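Local atomic coordinates of glucose-binding protein (Thermus thermophilus HB27, PDB entry 2B3F), a protein that binds glucose or galactose as a periplasmic binding protein and probably delivers the sugar to a binding-protein-dependent transport system. Residues I111-V123 against Q305-A317. Sequence-based numbering, arbitrary orientation.
Unlike the reference sequence in segment 305-317: S308 (reference Phe). With GAL (beta-D-galactopyranose), chain G.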
loop_
_atom_site.group_PDB
_atom_site.type_symbol
_atom_site.label_atom_id
_atom_site.label_comp_id
_atom_site.label_asym_id
_atom_site.label_seq_id
_atom_site.Cartn_x
_atom_site.Cartn_y
_atom_site.Cartn_z
ATOM N N ILE A 111 -9.902 14.604 -13.505
ATOM C CA ILE A 111 -9.170 13.346 -13.277
ATOM C C ILE A 111 -7.742 13.778 -12.967
ATOM O O ILE A 111 -7.163 14.571 -13.709
ATOM C CB ILE A 111 -9.209 12.422 -14.506
ATOM C CG1 ILE A 111 -10.657 12.081 -14.860
ATOM C CG2 ILE A 111 -8.468 11.152 -14.215
ATOM C CD1 ILE A 111 -10.822 11.270 -16.119
ATOM N N TRP A 112 -7.184 13.289 -11.848
ATOM C CA TRP A 112 -6.082 14.010 -11.202
ATOM C C TRP A 112 -4.743 13.286 -11.126
ATOM O O TRP A 112 -3.737 13.894 -10.750
ATOM C CB TRP A 112 -6.532 14.491 -9.810
ATOM C CG TRP A 112 -7.778 15.326 -9.889
ATOM C CD1 TRP A 112 -9.049 14.918 -9.638
ATOM C CD2 TRP A 112 -7.862 16.699 -10.286
ATOM N NE1 TRP A 112 -9.938 15.969 -9.831
ATOM C CE2 TRP A 112 -9.229 17.073 -10.227
ATOM C CE3 TRP A 112 -6.912 17.652 -10.684
ATOM C CZ2 TRP A 112 -9.670 18.354 -10.568
ATOM C CZ3 TRP A 112 -7.347 18.932 -11.003
ATOM C CH2 TRP A 112 -8.719 19.269 -10.938
ATOM N N SER A 113 -4.713 12.011 -11.490
ATOM C CA SER A 113 -3.444 11.274 -11.568
ATOM C C SER A 113 -3.577 10.062 -12.481
ATOM O O SER A 113 -4.688 9.702 -12.902
ATOM C CB SER A 113 -2.966 10.831 -10.176
ATOM O OG SER A 113 -3.817 9.829 -9.678
ATOM N N VAL A 114 -2.440 9.441 -12.776
ATOM C CA VAL A 114 -2.367 8.283 -13.650
ATOM C C VAL A 114 -1.851 7.096 -12.848
ATOM O O VAL A 114 -0.697 7.119 -12.394
ATOM C CB VAL A 114 -1.404 8.533 -14.828
ATOM C CG1 VAL A 114 -1.404 7.342 -15.798
ATOM C CG2 VAL A 114 -1.747 9.864 -15.504
ATOM N N PRO A 115 -2.691 6.071 -12.660
ATOM C CA PRO A 115 -2.262 4.880 -11.915
ATOM C C PRO A 115 -1.219 4.057 -12.653
ATOM O O PRO A 115 -1.352 3.820 -13.859
ATOM C CB PRO A 115 -3.544 4.078 -11.727
ATOM C CG PRO A 115 -4.652 4.948 -12.214
ATOM C CD PRO A 115 -4.099 5.969 -13.105
ATOM N N VAL A 116 -0.181 3.627 -11.944
ATOM C CA VAL A 116 0.858 2.793 -12.532
ATOM C C VAL A 116 0.730 1.325 -12.161
ATOM O O VAL A 116 1.302 0.467 -12.817
ATOM C CB VAL A 116 2.272 3.330 -12.226
ATOM C CG1 VAL A 116 2.619 3.220 -10.757
ATOM C CG2 VAL A 116 3.328 2.590 -13.087
ATOM N N ASN A 117 -0.011 1.038 -11.094
ATOM C CA ASN A 117 -0.078 -0.293 -10.554
ATOM C C ASN A 117 -1.302 -0.501 -9.673
ATOM O O ASN A 117 -2.120 0.414 -9.456
ATOM C CB ASN A 117 1.211 -0.606 -9.758
ATOM C CG ASN A 117 1.345 0.230 -8.487
ATOM O OD1 ASN A 117 0.438 0.947 -8.105
ATOM N ND2 ASN A 117 2.499 0.118 -7.821
ATOM N N ILE A 118 -1.410 -1.723 -9.193
ATOM C CA ILE A 118 -2.291 -2.092 -8.097
ATOM C C ILE A 118 -1.445 -2.931 -7.128
ATOM O O ILE A 118 -0.855 -3.941 -7.510
ATOM C CB ILE A 118 -3.498 -2.943 -8.566
ATOM C CG1 ILE A 118 -4.374 -2.165 -9.562
ATOM C CG2 ILE A 118 -4.313 -3.429 -7.396
ATOM C CD1 ILE A 118 -5.155 -1.016 -8.995
ATOM N N HIS A 119 -1.359 -2.486 -5.871
ATOM C CA HIS A 119 -0.835 -3.325 -4.803
ATOM C C HIS A 119 -1.994 -3.844 -3.936
ATOM O O HIS A 119 -3.069 -3.229 -3.842
ATOM C CB HIS A 119 0.156 -2.567 -3.892
ATOM C CG HIS A 119 1.594 -2.552 -4.353
ATOM N ND1 HIS A 119 2.376 -3.683 -4.431
ATOM C CD2 HIS A 119 2.405 -1.513 -4.674
ATOM C CE1 HIS A 119 3.604 -3.336 -4.793
ATOM N NE2 HIS A 119 3.644 -2.026 -4.950
ATOM N N ARG A 120 -1.740 -4.968 -3.285
ATOM C CA ARG A 120 -2.648 -5.567 -2.319
ATOM C C ARG A 120 -2.042 -5.422 -0.922
ATOM O O ARG A 120 -0.863 -5.761 -0.720
ATOM C CB ARG A 120 -2.799 -7.050 -2.606
ATOM C CG ARG A 120 -3.865 -7.703 -1.774
ATOM C CD ARG A 120 -4.124 -9.108 -2.235
ATOM N NE ARG A 120 -5.245 -9.695 -1.532
ATOM C CZ ARG A 120 -5.761 -10.878 -1.836
ATOM N NH1 ARG A 120 -5.243 -11.585 -2.812
ATOM N NH2 ARG A 120 -6.803 -11.342 -1.178
ATOM N N SER A 121 -2.859 -4.960 0.014
ATOM C CA SER A 121 -2.437 -4.763 1.386
ATOM C C SER A 121 -2.506 -6.058 2.210
ATOM O O SER A 121 -1.584 -6.347 2.991
ATOM C CB SER A 121 -3.291 -3.681 2.054
ATOM O OG SER A 121 -2.974 -3.594 3.440
ATOM N N ASN A 122 -3.589 -6.819 2.051
ATOM C CA ASN A 122 -3.900 -7.925 2.967
ATOM C C ASN A 122 -3.298 -9.264 2.524
ATOM O O ASN A 122 -4.045 -10.196 2.141
ATOM C CB ASN A 122 -5.417 -8.030 3.191
ATOM C CG ASN A 122 -6.217 -8.311 1.894
ATOM O OD1 ASN A 122 -5.935 -7.757 0.829
ATOM N ND2 ASN A 122 -7.206 -9.191 2.000
ATOM N N VAL A 123 -1.965 -9.358 2.579
ATOM C CA VAL A 123 -1.281 -10.601 2.274
ATOM C C VAL A 123 -0.436 -11.055 3.458
ATOM O O VAL A 123 0.254 -10.252 4.105
ATOM C CB VAL A 123 -0.384 -10.501 1.004
ATOM C CG1 VAL A 123 0.136 -11.882 0.613
ATOM C CG2 VAL A 123 -1.179 -9.851 -0.159
ATOM N N GLN A 305 4.049 -0.320 -17.720
ATOM C CA GLN A 305 3.518 -1.092 -16.600
ATOM C C GLN A 305 3.954 -2.552 -16.586
ATOM O O GLN A 305 4.154 -3.144 -15.507
ATOM C CB GLN A 305 1.971 -0.977 -16.529
ATOM C CG GLN A 305 1.510 0.460 -16.287
ATOM C CD GLN A 305 0.064 0.594 -15.816
ATOM O OE1 GLN A 305 -0.595 -0.401 -15.498
ATOM N NE2 GLN A 305 -0.420 1.831 -15.768
ATOM N N ASP A 306 4.093 -3.166 -17.766
ATOM C CA ASP A 306 4.538 -4.551 -17.814
ATOM C C ASP A 306 6.066 -4.714 -17.774
ATOM O O ASP A 306 6.560 -5.827 -17.676
ATOM C CB ASP A 306 3.940 -5.255 -19.037
ATOM C CG ASP A 306 2.487 -5.665 -18.831
ATOM O OD1 ASP A 306 1.935 -5.527 -17.690
ATOM O OD2 ASP A 306 1.906 -6.165 -19.841
ATOM N N THR A 307 6.788 -3.605 -17.885
ATOM C CA THR A 307 8.227 -3.557 -17.586
ATOM C C THR A 307 8.491 -3.415 -16.079
ATOM O O THR A 307 9.288 -4.168 -15.499
ATOM C CB THR A 307 8.883 -2.405 -18.343
ATOM O OG1 THR A 307 8.711 -2.604 -19.762
ATOM C CG2 THR A 307 10.368 -2.303 -18.030
ATOM N N SER A 308 7.816 -2.462 -15.443
ATOM C CA SER A 308 8.092 -2.139 -14.030
ATOM C C SER A 308 7.438 -3.072 -13.026
ATOM O O SER A 308 8.073 -3.484 -12.041
ATOM C CB SER A 308 7.707 -0.694 -13.738
ATOM O OG SER A 308 6.351 -0.452 -14.057
ATOM N N ASN A 309 6.165 -3.409 -13.220
ATOM C CA ASN A 309 5.441 -4.122 -12.173
ATOM C C ASN A 309 5.951 -5.509 -11.838
ATOM O O ASN A 309 5.961 -5.885 -10.678
ATOM C CB ASN A 309 3.922 -4.077 -12.393
ATOM C CG ASN A 309 3.366 -2.698 -12.137
ATOM O OD1 ASN A 309 3.538 -2.154 -11.044
ATOM N ND2 ASN A 309 2.733 -2.099 -13.143
ATOM N N PRO A 310 6.401 -6.287 -12.835
ATOM C CA PRO A 310 7.002 -7.578 -12.461
ATOM C C PRO A 310 8.187 -7.468 -11.465
ATOM O O PRO A 310 8.403 -8.383 -10.659
ATOM C CB PRO A 310 7.449 -8.161 -13.813
ATOM C CG PRO A 310 6.482 -7.529 -14.819
ATOM C CD PRO A 310 6.305 -6.116 -14.299
ATOM N N LEU A 311 8.930 -6.375 -11.534
ATOM C CA LEU A 311 10.020 -6.108 -10.578
ATOM C C LEU A 311 9.505 -5.684 -9.198
ATOM O O LEU A 311 10.126 -5.965 -8.165
ATOM C CB LEU A 311 10.934 -5.015 -11.115
ATOM C CG LEU A 311 11.698 -5.367 -12.392
ATOM C CD1 LEU A 311 12.352 -4.119 -13.010
ATOM C CD2 LEU A 311 12.752 -6.425 -12.060
ATOM N N LYS A 312 8.371 -4.999 -9.194
ATOM C CA LYS A 312 7.826 -4.341 -7.989
ATOM C C LYS A 312 7.060 -5.255 -7.042
ATOM O O LYS A 312 7.057 -5.011 -5.830
ATOM C CB LYS A 312 6.896 -3.210 -8.429
ATOM C CG LYS A 312 6.427 -2.259 -7.339
ATOM C CD LYS A 312 7.487 -1.346 -6.812
ATOM C CE LYS A 312 6.851 -0.181 -6.058
ATOM N NZ LYS A 312 6.109 -0.674 -4.857
ATOM N N GLY A 313 6.354 -6.245 -7.575
ATOM C CA GLY A 313 5.498 -7.124 -6.787
ATOM C C GLY A 313 4.012 -6.768 -6.892
ATOM O O GLY A 313 3.154 -7.548 -6.522
ATOM N N SER A 314 3.741 -5.574 -7.388
ATOM C CA SER A 314 2.394 -5.128 -7.731
ATOM C C SER A 314 2.020 -5.732 -9.080
ATOM O O SER A 314 2.865 -6.262 -9.793
ATOM C CB SER A 314 2.343 -3.606 -7.860
ATOM O OG SER A 314 3.487 -3.072 -8.503
ATOM N N ILE A 315 0.745 -5.598 -9.413
ATOM C CA ILE A 315 0.259 -5.921 -10.749
ATOM C C ILE A 315 -0.013 -4.604 -11.492
ATOM O O ILE A 315 -0.055 -3.525 -10.898
ATOM C CB ILE A 315 -0.992 -6.842 -10.684
ATOM C CG1 ILE A 315 -2.186 -6.107 -10.064
ATOM C CG2 ILE A 315 -0.648 -8.134 -9.939
ATOM C CD1 ILE A 315 -3.470 -6.912 -9.895
ATOM N N ALA A 316 -0.194 -4.697 -12.820
ATOM C CA ALA A 316 -0.506 -3.522 -13.596
ATOM C C ALA A 316 -1.923 -3.032 -13.278
ATOM O O ALA A 316 -2.803 -3.830 -12.963
ATOM C CB ALA A 316 -0.392 -3.840 -15.091
ATOM N N ALA A 317 -2.116 -1.728 -13.374
ATOM C CA ALA A 317 -3.462 -1.126 -13.314
ATOM C C ALA A 317 -4.206 -1.316 -14.655
ATOM O O ALA A 317 -5.428 -1.434 -14.673
ATOM C CB ALA A 317 -3.381 0.336 -12.979
HETATM C C1 GAL G . 3.165 1.976 -0.172
HETATM C C2 GAL G . 3.426 2.223 -1.664
HETATM C C3 GAL G . 4.247 1.105 -2.292
HETATM C C4 GAL G . 5.516 0.831 -1.483
HETATM C C5 GAL G . 5.132 0.704 0.012
HETATM C C6 GAL G . 6.317 0.445 0.957
HETATM O O1 GAL G . 2.472 3.040 0.405
HETATM O O2 GAL G . 2.168 2.400 -2.336
HETATM O O3 GAL G . 4.599 1.448 -3.624
HETATM O O4 GAL G . 6.407 1.886 -1.727
HETATM O O5 GAL G . 4.436 1.838 0.472
HETATM O O6 GAL G . 7.102 1.592 1.089
#
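I118 and I315 form a single antiparallel bridge: I118 N donates to I315 O (2.8 Å) and I315 N returns a bond to I118 O (3.0 Å). The bridge ties the chain at I118 to the turn that follows helix 302-312, which the chain leaves at G313 with positive phi. Two residues before I118, V116 O accepts from N309 ND2 at 3.0 Å, in the carbonyl plane and nearly straight (168°). N309 OD1 accepts from S314 OG, so both ends of this amide are held and its rotation is fixed. I118 lays CB against I315 CG1, and its CG1 reaches A317. S314 CB sits over one face of the H119 ring, 3.4 Å from the centroid, a CH-pi contact. K312 crosses H119 at about a right angle; its chain, bent at chi2 (71°) and chi4, brings NZ to H119 NE2 (2.8 Å, 18° out of the ring plane) and to galactose O3 (2.9 Å). D243 accepts from H119 ND1, which probably steadies this pocket-lining ring beside K312. With alanine at H119, K312 NZ would lose its ring acceptor and is likely to swing more freely from O3. Segment 111-123 runs from strand 110-115 of one sheet to strand 123-126 of the other, a crossing between lobes expected of periplasmic binding proteins; D278 of strand 272-280, which also binds galactose, backs N117, and L101 of helix 99-105 packs on P115 and A317.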